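Sensor histidine kinase (Pseudomonas syringae pv. tomato, PDB 3CIT) is a putative sensor histidine kinase, probably acting in two-component phosphorelay signalling, of which this chain is the GAF domain, probably a sensory part. Local coordinates at residues V36-C41 with A64-K69; L50-G55 with T114-N119; L102-A107 with L140-L145. All blocks are in the same frame, centred on the assembly; numbering follows the deposited sequence.

Contact 1: V36-C41 with A64-K69; sequences VLQRAC and ARHGSK. With SO4 (sulfate ion), chain C.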
ATOM      1  N   VAL A  36      -4.402 -15.768  14.140  1.00 21.36           N
ATOM      2  CA  VAL A  36      -4.553 -14.635  13.251  1.00 21.84           C
ATOM      3  C   VAL A  36      -5.868 -14.726  12.508  1.00 21.22           C
ATOM      4  O   VAL A  36      -6.585 -13.736  12.396  1.00 20.58           O
ATOM      5  CB  VAL A  36      -3.352 -14.486  12.283  1.00 21.38           C
ATOM      6  CG1 VAL A  36      -3.627 -13.472  11.199  1.00 20.96           C
ATOM      7  CG2 VAL A  36      -2.098 -14.116  13.056  1.00 22.01           C
ATOM      8  N   LEU A  37      -6.222 -15.903  11.997  1.00 22.47           N
ATOM      9  CA  LEU A  37      -7.482 -15.986  11.265  1.00 22.83           C
ATOM     10  C   LEU A  37      -8.690 -15.657  12.158  1.00 22.51           C
ATOM     11  O   LEU A  37      -9.543 -14.828  11.785  1.00 23.91           O
ATOM     12  CB  LEU A  37      -7.621 -17.367  10.622  1.00 23.32           C
ATOM     13  CG  LEU A  37      -8.830 -17.593   9.766  1.00 23.12           C
ATOM     14  CD1 LEU A  37      -8.890 -16.645   8.588  1.00 24.63           C
ATOM     15  CD2 LEU A  37      -8.775 -19.076   9.338  1.00 23.65           C
ATOM     16  N   GLN A  38      -8.749 -16.256  13.340  1.00 23.41           N
ATOM     17  CA  GLN A  38      -9.850 -16.025  14.258  1.00 24.69           C
ATOM     18  C   GLN A  38      -9.958 -14.560  14.653  1.00 23.94           C
ATOM     19  O   GLN A  38     -11.060 -13.962  14.641  1.00 24.23           O
ATOM     20  CB  GLN A  38      -9.698 -16.893  15.517  1.00 25.26           C
ATOM     21  CG  GLN A  38      -9.926 -18.370  15.210  1.00 29.69           C
ATOM     22  CD  GLN A  38      -9.810 -19.268  16.431  1.00 29.83           C
ATOM     23  OE1 GLN A  38      -9.274 -18.869  17.476  1.00 38.86           O
ATOM     24  NE2 GLN A  38     -10.271 -20.495  16.289  1.00 37.04           N
ATOM     25  N   ARG A  39      -8.826 -13.966  15.010  1.00 23.24           N
ATOM     26  CA  ARG A  39      -8.836 -12.551  15.421  1.00 23.11           C
ATOM     27  C   ARG A  39      -9.198 -11.598  14.288  1.00 22.42           C
ATOM     28  O   ARG A  39      -9.903 -10.608  14.514  1.00 21.39           O
ATOM     29  CB  ARG A  39      -7.489 -12.170  16.023  1.00 23.14           C
ATOM     30  CG  ARG A  39      -7.316 -12.822  17.370  1.00 24.04           C
ATOM     31  CD  ARG A  39      -6.186 -12.262  18.131  1.00 25.29           C
ATOM     32  NE  ARG A  39      -6.015 -12.949  19.392  1.00 26.04           N
ATOM     33  CZ  ARG A  39      -5.120 -12.594  20.295  1.00 28.30           C
ATOM     34  NH1 ARG A  39      -4.332 -11.543  20.080  1.00 28.47           N
ATOM     35  NH2 ARG A  39      -5.045 -13.266  21.427  1.00 30.06           N
ATOM     36  N   ALA A  40      -8.701 -11.888  13.078  1.00 21.43           N
ATOM     37  CA  ALA A  40      -8.993 -11.088  11.911  1.00 21.53           C
ATOM     38  C   ALA A  40     -10.486 -11.159  11.589  1.00 21.02           C
ATOM     39  O   ALA A  40     -11.125 -10.129  11.408  1.00 21.89           O
ATOM     40  CB  ALA A  40      -8.110 -11.535  10.681  1.00 19.99           C
ATOM     41  N   CYS A  41     -11.055 -12.361  11.544  1.00 21.49           N
ATOM     42  CA  CYS A  41     -12.496 -12.498  11.332  1.00 21.54           C
ATOM     43  C   CYS A  41     -13.321 -11.727  12.370  1.00 22.02           C
ATOM     44  O   CYS A  41     -14.239 -10.994  11.996  1.00 24.21           O
ATOM     45  CB  CYS A  41     -12.912 -13.978  11.276  1.00 21.58           C
ATOM     46  SG  CYS A  41     -12.314 -14.824   9.806  1.00 22.63           S
ATOM     47  N   ALA A  64      -5.653 -23.128   7.444  1.00 23.77           N
ATOM     48  CA  ALA A  64      -6.502 -22.758   8.582  1.00 23.52           C
ATOM     49  C   ALA A  64      -7.878 -22.392   8.042  1.00 23.67           C
ATOM     50  O   ALA A  64      -7.997 -21.959   6.899  1.00 21.54           O
ATOM     51  CB  ALA A  64      -5.922 -21.604   9.361  1.00 24.04           C
ATOM     52  N   ARG A  65      -8.910 -22.630   8.847  1.00 23.16           N
ATOM     53  CA  ARG A  65     -10.290 -22.320   8.464  1.00 24.07           C
ATOM     54  C   ARG A  65     -11.018 -21.784   9.662  1.00 23.21           C
ATOM     55  O   ARG A  65     -10.730 -22.164  10.796  1.00 22.71           O
ATOM     56  CB  ARG A  65     -11.034 -23.579   8.010  1.00 24.55           C
ATOM     57  CG  ARG A  65     -10.622 -24.143   6.682  1.00 26.00           C
ATOM     58  CD  ARG A  65     -11.304 -25.492   6.524  1.00 28.25           C
ATOM     59  NE  ARG A  65     -10.915 -26.175   5.302  1.00 32.05           N
ATOM     60  CZ  ARG A  65      -9.880 -27.007   5.172  1.00 33.24           C
ATOM     61  NH1 ARG A  65      -9.074 -27.282   6.187  1.00 33.97           N
ATOM     62  NH2 ARG A  65      -9.650 -27.579   3.982  1.00 36.23           N
ATOM     63  N   HIS A  66     -11.998 -20.955   9.394  1.00 21.90           N
ATOM     64  CA  HIS A  66     -12.868 -20.420  10.399  1.00 22.36           C
ATOM     65  C   HIS A  66     -14.260 -20.338   9.809  1.00 22.52           C
ATOM     66  O   HIS A  66     -14.423 -19.865   8.688  1.00 22.15           O
ATOM     67  CB  HIS A  66     -12.405 -19.025  10.824  1.00 23.90           C
ATOM     68  CG  HIS A  66     -13.338 -18.371  11.788  1.00 25.13           C
ATOM     69  ND1 HIS A  66     -13.414 -18.746  13.109  1.00 30.47           N
ATOM     70  CD2 HIS A  66     -14.290 -17.430  11.604  1.00 28.89           C
ATOM     71  CE1 HIS A  66     -14.349 -18.032  13.708  1.00 31.95           C
ATOM     72  NE2 HIS A  66     -14.908 -17.237  12.814  1.00 31.53           N
ATOM     73  N   GLY A  67     -15.260 -20.863  10.510  1.00 21.65           N
ATOM     74  CA  GLY A  67     -16.618 -20.878   9.974  1.00 22.24           C
ATOM     75  C   GLY A  67     -16.910 -22.154   9.201  1.00 22.57           C
ATOM     76  O   GLY A  67     -16.076 -23.051   9.121  1.00 22.51           O
ATOM     77  N   SER A  68     -18.094 -22.250   8.627  1.00 23.44           N
ATOM     78  CA  SER A  68     -18.519 -23.520   8.071  1.00 25.02           C
ATOM     79  C   SER A  68     -17.637 -23.938   6.907  1.00 24.44           C
ATOM     80  O   SER A  68     -17.445 -23.188   5.957  1.00 23.34           O
ATOM     81  CB  SER A  68     -19.997 -23.498   7.660  1.00 26.29           C
ATOM     82  OG  SER A  68     -20.255 -22.572   6.642  1.00 28.83           O
ATOM     83  N   LYS A  69     -17.144 -25.173   6.984  1.00 24.01           N
ATOM     84  CA  LYS A  69     -16.316 -25.726   5.932  1.00 24.83           C
ATOM     85  C   LYS A  69     -17.107 -25.840   4.622  1.00 23.66           C
ATOM     86  O   LYS A  69     -16.531 -25.692   3.543  1.00 23.48           O
ATOM     87  CB  LYS A  69     -15.742 -27.081   6.362  1.00 25.43           C
ATOM     88  CG  LYS A  69     -14.730 -26.971   7.507  1.00 28.40           C
ATOM     89  CD  LYS A  69     -14.261 -28.344   8.018  1.00 29.81           C
ATOM     90  CE  LYS A  69     -13.085 -28.212   8.993  1.00 33.43           C
ATOM     91  NZ  LYS A  69     -13.009 -26.862   9.676  1.00 36.66           N
TER
HETATM   92  S   SO4 C   1      -8.496 -14.978  21.719  0.50 66.51           S
HETATM   93  O1  SO4 C   1      -7.203 -15.325  22.302  0.50 66.24           O
HETATM   94  O2  SO4 C   1      -8.330 -14.130  20.545  0.50 65.88           O
HETATM   95  O3  SO4 C   1      -9.185 -16.202  21.321  0.50 66.51           O
HETATM   96  O4  SO4 C   1      -9.293 -14.269  22.719  0.50 67.00           O
HETATM   97  O   HOH W   1     -11.737 -20.712  14.110  1.00 55.01           O
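One water links Q38 to H66. Q38 NE2 donates to it at 2.6 Å, and H66 ND1 lies 2.8 Å from the same oxygen, which sits at the edge of the imidazole and in its plane. The Q38 amide and H66 ring planes are 72° apart, and Q38 CG approaches the ring obliquely, 4.1 Å from H66 ND1. Toward the sheet, L37 makes the apolar part of the contact. It carries its CG anti to the backbone N (chi1 -177°), which drives CD2 onto the strand backbone, 3.5 Å from R65 C; the same methyl reaches A64 CB at 3.8 Å. On the next turn C41 CB comes within 3.7 Å of H66 CD2, and C41 SG stands 4.5 Å from the ring centroid in an oblique sulfur-aromatic contact. Away from the strand, R39 NE donates to sulfate O2 at 2.8 Å; the ion probably came from the crystallisation liquor, and R39 also forms a salt bridge with E23. The segment axes of helix 36-41 and strand 64-66 run 31° apart. Helix 29-43 thus lies over strand 61-66, outermost in this chain's GAF sheet, with L37 and C41 also touching strand 111-119, while V36 packs against helices 3-26 and 128-156.

Contact 2: L50-G55 with T114-N119; sequences LLLEWG and TLVLAN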
ATOM      1  N   LEU A  50     -10.371 -18.303   5.651  1.00 20.97           N
ATOM      2  CA  LEU A  50      -9.364 -19.322   5.543  1.00 21.89           C
ATOM      3  C   LEU A  50      -7.998 -18.693   5.272  1.00 20.98           C
ATOM      4  O   LEU A  50      -7.881 -17.503   4.955  1.00 20.25           O
ATOM      5  CB  LEU A  50      -9.789 -20.373   4.504  1.00 24.05           C
ATOM      6  CG  LEU A  50     -10.113 -19.957   3.093  1.00 23.99           C
ATOM      7  CD1 LEU A  50      -8.849 -19.602   2.374  1.00 28.80           C
ATOM      8  CD2 LEU A  50     -10.867 -21.077   2.339  1.00 24.06           C
ATOM      9  N   LEU A  51      -6.976 -19.514   5.431  1.00 21.17           N
ATOM     10  CA  LEU A  51      -5.623 -19.168   5.056  1.00 21.54           C
ATOM     11  C   LEU A  51      -5.148 -20.132   3.965  1.00 21.65           C
ATOM     12  O   LEU A  51      -5.276 -21.357   4.091  1.00 21.75           O
ATOM     13  CB  LEU A  51      -4.715 -19.242   6.276  1.00 20.56           C
ATOM     14  CG  LEU A  51      -3.269 -18.847   6.050  1.00 22.52           C
ATOM     15  CD1 LEU A  51      -3.138 -17.321   5.624  1.00 22.79           C
ATOM     16  CD2 LEU A  51      -2.473 -19.128   7.323  1.00 22.37           C
ATOM     17  N   LEU A  52      -4.627 -19.560   2.883  1.00 21.85           N
ATOM     18  CA  LEU A  52      -4.116 -20.319   1.755  1.00 21.47           C
ATOM     19  C   LEU A  52      -2.622 -20.110   1.709  1.00 21.68           C
ATOM     20  O   LEU A  52      -2.161 -18.988   1.870  1.00 20.74           O
ATOM     21  CB  LEU A  52      -4.701 -19.787   0.458  1.00 22.25           C
ATOM     22  CG  LEU A  52      -6.195 -19.914   0.271  1.00 22.82           C
ATOM     23  CD1 LEU A  52      -6.580 -19.372  -1.119  1.00 24.13           C
ATOM     24  CD2 LEU A  52      -6.644 -21.389   0.463  1.00 24.26           C
ATOM     25  N   GLU A  53      -1.867 -21.172   1.473  1.00 21.78           N
ATOM     26  CA  GLU A  53      -0.429 -21.071   1.294  1.00 23.49           C
ATOM     27  C   GLU A  53       0.023 -21.948   0.128  1.00 23.70           C
ATOM     28  O   GLU A  53      -0.570 -22.994  -0.144  1.00 23.26           O
ATOM     29  CB  GLU A  53       0.306 -21.462   2.562  1.00 23.32           C
ATOM     30  CG  GLU A  53       0.134 -20.452   3.695  1.00 24.52           C
ATOM     31  CD  GLU A  53       0.634 -21.004   5.007  1.00 25.86           C
ATOM     32  OE1 GLU A  53       1.828 -21.328   5.075  1.00 26.75           O
ATOM     33  OE2 GLU A  53      -0.170 -21.096   5.957  1.00 31.32           O
ATOM     34  N   TRP A  54       1.040 -21.483  -0.583  1.00 24.42           N
ATOM     35  CA  TRP A  54       1.584 -22.207  -1.747  1.00 26.37           C
ATOM     36  C   TRP A  54       3.104 -22.043  -1.822  1.00 27.53           C
ATOM     37  O   TRP A  54       3.660 -21.146  -1.238  1.00 28.07           O
ATOM     38  CB  TRP A  54       0.921 -21.721  -3.034  1.00 25.77           C
ATOM     39  CG  TRP A  54       0.956 -20.235  -3.226  1.00 25.37           C
ATOM     40  CD1 TRP A  54       1.991 -19.489  -3.721  1.00 25.16           C
ATOM     41  CD2 TRP A  54      -0.084 -19.327  -2.924  1.00 24.64           C
ATOM     42  NE1 TRP A  54       1.657 -18.159  -3.725  1.00 25.21           N
ATOM     43  CE2 TRP A  54       0.387 -18.027  -3.238  1.00 23.82           C
ATOM     44  CE3 TRP A  54      -1.367 -19.469  -2.392  1.00 23.51           C
ATOM     45  CZ2 TRP A  54      -0.391 -16.903  -3.073  1.00 24.81           C
ATOM     46  CZ3 TRP A  54      -2.153 -18.343  -2.247  1.00 24.22           C
ATOM     47  CH2 TRP A  54      -1.651 -17.070  -2.563  1.00 25.52           C
ATOM     48  N   GLY A  55       3.767 -22.931  -2.538  1.00 29.85           N
ATOM     49  CA  GLY A  55       5.222 -22.879  -2.712  1.00 30.72           C
ATOM     50  C   GLY A  55       5.517 -22.776  -4.199  1.00 32.74           C
ATOM     51  O   GLY A  55       4.689 -22.195  -4.941  1.00 34.95           O
ATOM     52  N   THR A 114      -2.473 -16.156   1.095  1.00 20.60           N
ATOM     53  CA  THR A 114      -3.497 -15.136   1.250  1.00 22.23           C
ATOM     54  C   THR A 114      -4.342 -15.465   2.441  1.00 21.55           C
ATOM     55  O   THR A 114      -4.793 -16.607   2.583  1.00 20.30           O
ATOM     56  CB  THR A 114      -4.519 -15.063   0.082  1.00 23.84           C
ATOM     57  OG1 THR A 114      -3.869 -15.385  -1.139  1.00 28.98           O
ATOM     58  CG2 THR A 114      -5.073 -13.680   0.056  1.00 23.34           C
ATOM     59  N   LEU A 115      -4.555 -14.468   3.292  1.00 21.53           N
ATOM     60  CA  LEU A 115      -5.580 -14.543   4.308  1.00 21.99           C
ATOM     61  C   LEU A 115      -6.891 -14.137   3.633  1.00 23.32           C
ATOM     62  O   LEU A 115      -6.962 -13.069   2.997  1.00 24.56           O
ATOM     63  CB  LEU A 115      -5.177 -13.628   5.483  1.00 23.35           C
ATOM     64  CG  LEU A 115      -5.992 -13.605   6.762  1.00 24.28           C
ATOM     65  CD1 LEU A 115      -6.008 -15.000   7.376  1.00 22.97           C
ATOM     66  CD2 LEU A 115      -5.410 -12.519   7.764  1.00 23.00           C
ATOM     67  N   VAL A 116      -7.907 -14.992   3.722  1.00 21.98           N
ATOM     68  CA  VAL A 116      -9.154 -14.807   3.019  1.00 21.67           C
ATOM     69  C   VAL A 116     -10.226 -14.682   4.092  1.00 22.45           C
ATOM     70  O   VAL A 116     -10.472 -15.632   4.843  1.00 22.61           O
ATOM     71  CB  VAL A 116      -9.489 -15.987   2.068  1.00 21.99           C
ATOM     72  CG1 VAL A 116     -10.867 -15.738   1.286  1.00 21.68           C
ATOM     73  CG2 VAL A 116      -8.362 -16.263   1.030  1.00 21.16           C
ATOM     74  N   LEU A 117     -10.824 -13.504   4.215  1.00 21.73           N
ATOM     75  CA  LEU A 117     -11.956 -13.315   5.108  1.00 21.39           C
ATOM     76  C   LEU A 117     -13.194 -13.233   4.239  1.00 21.76           C
ATOM     77  O   LEU A 117     -13.155 -12.702   3.118  1.00 22.11           O
ATOM     78  CB  LEU A 117     -11.803 -12.019   5.918  1.00 21.66           C
ATOM     79  CG  LEU A 117     -10.434 -11.776   6.577  1.00 24.68           C
ATOM     80  CD1 LEU A 117     -10.495 -10.482   7.483  1.00 23.15           C
ATOM     81  CD2 LEU A 117      -9.965 -12.977   7.324  1.00 24.22           C
ATOM     82  N   ALA A 118     -14.315 -13.750   4.738  1.00 20.42           N
ATOM     83  CA  ALA A 118     -15.520 -13.813   3.932  1.00 19.66           C
ATOM     84  C   ALA A 118     -16.730 -13.711   4.819  1.00 20.54           C
ATOM     85  O   ALA A 118     -16.658 -14.072   5.983  1.00 22.48           O
ATOM     86  CB  ALA A 118     -15.567 -15.124   3.130  1.00 18.92           C
ATOM     87  N   ASN A 119     -17.844 -13.235   4.283  1.00 20.20           N
ATOM     88  CA  ASN A 119     -19.052 -13.106   5.077  1.00 20.04           C
ATOM     89  C   ASN A 119     -20.243 -13.737   4.357  1.00 20.56           C
ATOM     90  O   ASN A 119     -20.350 -13.670   3.130  1.00 19.79           O
ATOM     91  CB  ASN A 119     -19.312 -11.635   5.404  1.00 20.41           C
ATOM     92  CG  ASN A 119     -20.179 -11.456   6.632  1.00 21.36           C
ATOM     93  OD1 ASN A 119     -19.843 -11.976   7.718  1.00 20.01           O
ATOM     94  ND2 ASN A 119     -21.354 -10.779   6.467  1.00 20.67           N
TER
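L50 and V116 exchange two backbone hydrogen bonds, L50 N to V116 O and V116 N to L50 O, both 2.8 Å long. L52 and T114 repeat the exchange: L52 N donates to T114 O, nearly straight at 170°, and T114 N to L52 O, each at 3.0 Å. Between them lies the non-hydrogen-bonded pair L51-L115, CA atoms 4.7 Å apart. This alternation and the 154° between segment directions show antiparallel strands. Strands 48-53 and 111-119 are the first and last in sequence, yet neighbours in the five-stranded sheet, as the 2-1-5-4-3 order of the GAF fold requires. Apolar packing differs by face. L50 CG sits between the backbone N and the carbonyl carbon (chi1 56°), which lays CD1 beside V116, 3.6 Å from V116 CG2; L52 CD1 is a looser neighbour of that methyl. On the face toward the helices, L51 CD1 meets L115 CD1 at 4.1 Å, while L115 packs on V36 and L37 of helix 29-43. Separately, the L51 CD1 methyl lies against the backbone carbonyl oxygen T114 O, at 3.5 Å. The aromatic contact is edge-on: T114 OG1 lies in the plane of the W54 indole, 3.1 Å from W54 CH2, while W54 NE1 hydrogen-bonds to S111 O.

Contact 3: L102-A107 with L140-L145; sequences LPLRGA and LLAAHL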
ATOM      1  N   LEU A 102      -6.047 -10.672   1.775  1.00 21.58           N
ATOM      2  CA  LEU A 102      -4.864 -10.024   2.346  1.00 21.72           C
ATOM      3  C   LEU A 102      -3.645 -10.924   2.057  1.00 21.97           C
ATOM      4  O   LEU A 102      -3.468 -11.961   2.683  1.00 21.42           O
ATOM      5  CB  LEU A 102      -5.025  -9.806   3.853  1.00 21.89           C
ATOM      6  CG  LEU A 102      -6.372  -9.170   4.256  1.00 23.41           C
ATOM      7  CD1 LEU A 102      -6.779  -9.421   5.682  1.00 25.73           C
ATOM      8  CD2 LEU A 102      -6.313  -7.651   3.902  1.00 25.36           C
ATOM      9  N   PRO A 103      -2.802 -10.522   1.116  1.00 21.27           N
ATOM     10  CA  PRO A 103      -1.659 -11.316   0.767  1.00 21.13           C
ATOM     11  C   PRO A 103      -0.655 -11.468   1.890  1.00 20.90           C
ATOM     12  O   PRO A 103      -0.476 -10.557   2.721  1.00 20.58           O
ATOM     13  CB  PRO A 103      -1.003 -10.529  -0.382  1.00 20.52           C
ATOM     14  CG  PRO A 103      -2.011  -9.623  -0.876  1.00 24.46           C
ATOM     15  CD  PRO A 103      -2.903  -9.310   0.273  1.00 22.82           C
ATOM     16  N   LEU A 104       0.000 -12.616   1.890  1.00 20.36           N
ATOM     17  CA  LEU A 104       1.154 -12.878   2.731  1.00 19.63           C
ATOM     18  C   LEU A 104       2.425 -12.763   1.899  1.00 19.95           C
ATOM     19  O   LEU A 104       2.608 -13.464   0.923  1.00 20.00           O
ATOM     20  CB  LEU A 104       1.080 -14.283   3.347  1.00 19.35           C
ATOM     21  CG  LEU A 104       0.253 -14.475   4.619  1.00 21.11           C
ATOM     22  CD1 LEU A 104      -1.208 -14.304   4.369  1.00 22.30           C
ATOM     23  CD2 LEU A 104       0.571 -15.865   5.244  1.00 19.32           C
ATOM     24  N   ARG A 105       3.305 -11.860   2.310  1.00 20.01           N
ATOM     25  CA  ARG A 105       4.572 -11.660   1.640  1.00 20.82           C
ATOM     26  C   ARG A 105       5.650 -11.489   2.688  1.00 20.06           C
ATOM     27  O   ARG A 105       5.505 -10.664   3.599  1.00 18.89           O
ATOM     28  CB  ARG A 105       4.490 -10.440   0.739  1.00 20.12           C
ATOM     29  CG  ARG A 105       5.738 -10.240  -0.094  1.00 22.89           C
ATOM     30  CD  ARG A 105       5.598  -9.056  -1.043  1.00 24.30           C
ATOM     31  NE  ARG A 105       4.523  -9.234  -2.026  1.00 26.50           N
ATOM     32  CZ  ARG A 105       4.699  -9.737  -3.254  1.00 25.84           C
ATOM     33  NH1 ARG A 105       5.895 -10.107  -3.662  1.00 28.40           N
ATOM     34  NH2 ARG A 105       3.677  -9.854  -4.094  1.00 25.13           N
ATOM     35  N   GLY A 106       6.708 -12.295   2.576  1.00 20.23           N
ATOM     36  CA  GLY A 106       7.858 -12.174   3.452  1.00 20.38           C
ATOM     37  C   GLY A 106       9.018 -11.548   2.713  1.00 20.66           C
ATOM     38  O   GLY A 106       8.859 -10.618   1.891  1.00 20.13           O
ATOM     39  N   ALA A 107      10.204 -12.065   3.023  1.00 20.89           N
ATOM     40  CA  ALA A 107      11.440 -11.598   2.457  1.00 21.58           C
ATOM     41  C   ALA A 107      11.662 -12.213   1.067  1.00 22.18           C
ATOM     42  O   ALA A 107      12.270 -11.589   0.219  1.00 22.57           O
ATOM     43  CB  ALA A 107      12.609 -11.951   3.411  1.00 20.69           C
ATOM     44  N   LEU A 140       2.723  -9.581   9.375  1.00 19.56           N
ATOM     45  CA  LEU A 140       3.388 -10.100  10.571  1.00 20.21           C
ATOM     46  C   LEU A 140       3.363 -11.636  10.592  1.00 19.95           C
ATOM     47  O   LEU A 140       4.393 -12.285  10.788  1.00 19.44           O
ATOM     48  CB  LEU A 140       2.732  -9.559  11.838  1.00 20.42           C
ATOM     49  CG  LEU A 140       2.992  -8.092  12.081  1.00 20.87           C
ATOM     50  CD1 LEU A 140       2.069  -7.601  13.191  1.00 21.14           C
ATOM     51  CD2 LEU A 140       4.489  -7.855  12.418  1.00 22.79           C
ATOM     52  N   LEU A 141       2.180 -12.200  10.355  1.00 19.74           N
ATOM     53  CA  LEU A 141       2.037 -13.637  10.193  1.00 19.79           C
ATOM     54  C   LEU A 141       3.013 -14.208   9.120  1.00 19.55           C
ATOM     55  O   LEU A 141       3.710 -15.199   9.354  1.00 19.99           O
ATOM     56  CB  LEU A 141       0.596 -13.994   9.844  1.00 19.47           C
ATOM     57  CG  LEU A 141       0.322 -15.506   9.687  1.00 20.22           C
ATOM     58  CD1 LEU A 141       0.662 -16.337  10.954  1.00 20.56           C
ATOM     59  CD2 LEU A 141      -1.116 -15.751   9.135  1.00 20.09           C
ATOM     60  N   ALA A 142       3.022 -13.603   7.949  1.00 18.79           N
ATOM     61  CA  ALA A 142       3.891 -14.034   6.867  1.00 19.76           C
ATOM     62  C   ALA A 142       5.347 -14.128   7.273  1.00 19.76           C
ATOM     63  O   ALA A 142       6.012 -15.111   6.953  1.00 19.95           O
ATOM     64  CB  ALA A 142       3.732 -13.112   5.608  1.00 19.50           C
ATOM     65  N   ALA A 143       5.853 -13.103   7.962  1.00 19.97           N
ATOM     66  CA  ALA A 143       7.262 -13.077   8.326  1.00 20.28           C
ATOM     67  C   ALA A 143       7.627 -14.273   9.189  1.00 19.71           C
ATOM     68  O   ALA A 143       8.694 -14.886   9.034  1.00 20.44           O
ATOM     69  CB  ALA A 143       7.626 -11.743   9.056  1.00 18.98           C
ATOM     70  N   HIS A 144       6.731 -14.583  10.110  1.00 20.92           N
ATOM     71  CA  HIS A 144       6.917 -15.664  11.067  1.00 22.48           C
ATOM     72  C   HIS A 144       6.744 -17.047  10.430  1.00 22.92           C
ATOM     73  O   HIS A 144       7.506 -17.963  10.724  1.00 22.40           O
ATOM     74  CB  HIS A 144       5.960 -15.464  12.255  1.00 22.98           C
ATOM     75  CG  HIS A 144       6.316 -14.278  13.097  1.00 24.97           C
ATOM     76  ND1 HIS A 144       7.553 -14.144  13.701  1.00 28.84           N
ATOM     77  CD2 HIS A 144       5.621 -13.161  13.415  1.00 28.01           C
ATOM     78  CE1 HIS A 144       7.607 -12.987  14.335  1.00 29.75           C
ATOM     79  NE2 HIS A 144       6.444 -12.375  14.186  1.00 27.88           N
ATOM     80  N   LEU A 145       5.760 -17.190   9.552  1.00 22.55           N
ATOM     81  CA  LEU A 145       5.559 -18.442   8.817  1.00 24.08           C
ATOM     82  C   LEU A 145       6.741 -18.714   7.885  1.00 25.12           C
ATOM     83  O   LEU A 145       7.206 -19.849   7.760  1.00 25.03           O
ATOM     84  CB  LEU A 145       4.260 -18.417   8.018  1.00 23.51           C
ATOM     85  CG  LEU A 145       2.944 -18.516   8.805  1.00 23.30           C
ATOM     86  CD1 LEU A 145       1.758 -18.395   7.854  1.00 21.21           C
ATOM     87  CD2 LEU A 145       2.896 -19.848   9.614  1.00 24.99           C
TER
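The strand and the helix run in roughly the same direction, their segment axes 33° apart and 6.9 Å at closest approach, with the CA atoms of L104 and A142 only 5.1 Å from each other. An alanine at this point, A142, is consistent with such nearness: A142 CB rests on L104 CB at 3.7 Å and is 3.6 Å from both R105 N and R105 O, so one methyl is pressed against the strand's side chain and backbone together. Just past the strand, the chain passes the helix at G106, whose CA is 5.0 Å from that of A143 and which sets no side chain between the two backbones. L104 lies against A142, its CG 3.9 Å from A142 CB. That CG is anti to the carbonyl carbon (chi1 -83°), and the branch that follows divides the work: CD2 turns to the helix, meeting L145 CD1 at 3.8 Å and L141 CD2 at 4.2 Å, while CD1 turns back to the sheet, toward L51, two strands away on 48-53. This is the packing of the C-terminal helix of a GAF domain on the helix-bearing face of its antiparallel sheet, with M32 of helix 29-43 touching both L141 and L145 alongside. R105 leaves from the other face, where its NH2 hydrogen-bonds to A83 O. A different side of helix 128-156 meets a second subunit: L140 packs on L140 of that subunit, and A143 O accepts a hydrogen bond from N147 ND2 of that subunit, consistent with a role of the helix in dimerization.

All three contacts reach one antiparallel sheet, but at different depths. Contact 2 is strand to strand, buried near the centre of the chain, and rests on regular backbone bonds. Contacts 1 and 3 each lay a helix on the same face of that sheet, about 17 Å apart between centres and on opposite sides of the chain's centre; V36 CG1 and L141 CD2, 4.0 Å apart, join these helices in a single layer. Contact 1 is partly buried and ends in a water bridge, whereas contact 3 joins its segments by van der Waals packing, without a hydrogen bond between them, beside the subunit interface. L115 CD1 meets L37 CD1 at 3.5 Å, and L51 CD1 meets L104 CD1 at 3.8 Å: leucines of contact 2 join both flanking contacts.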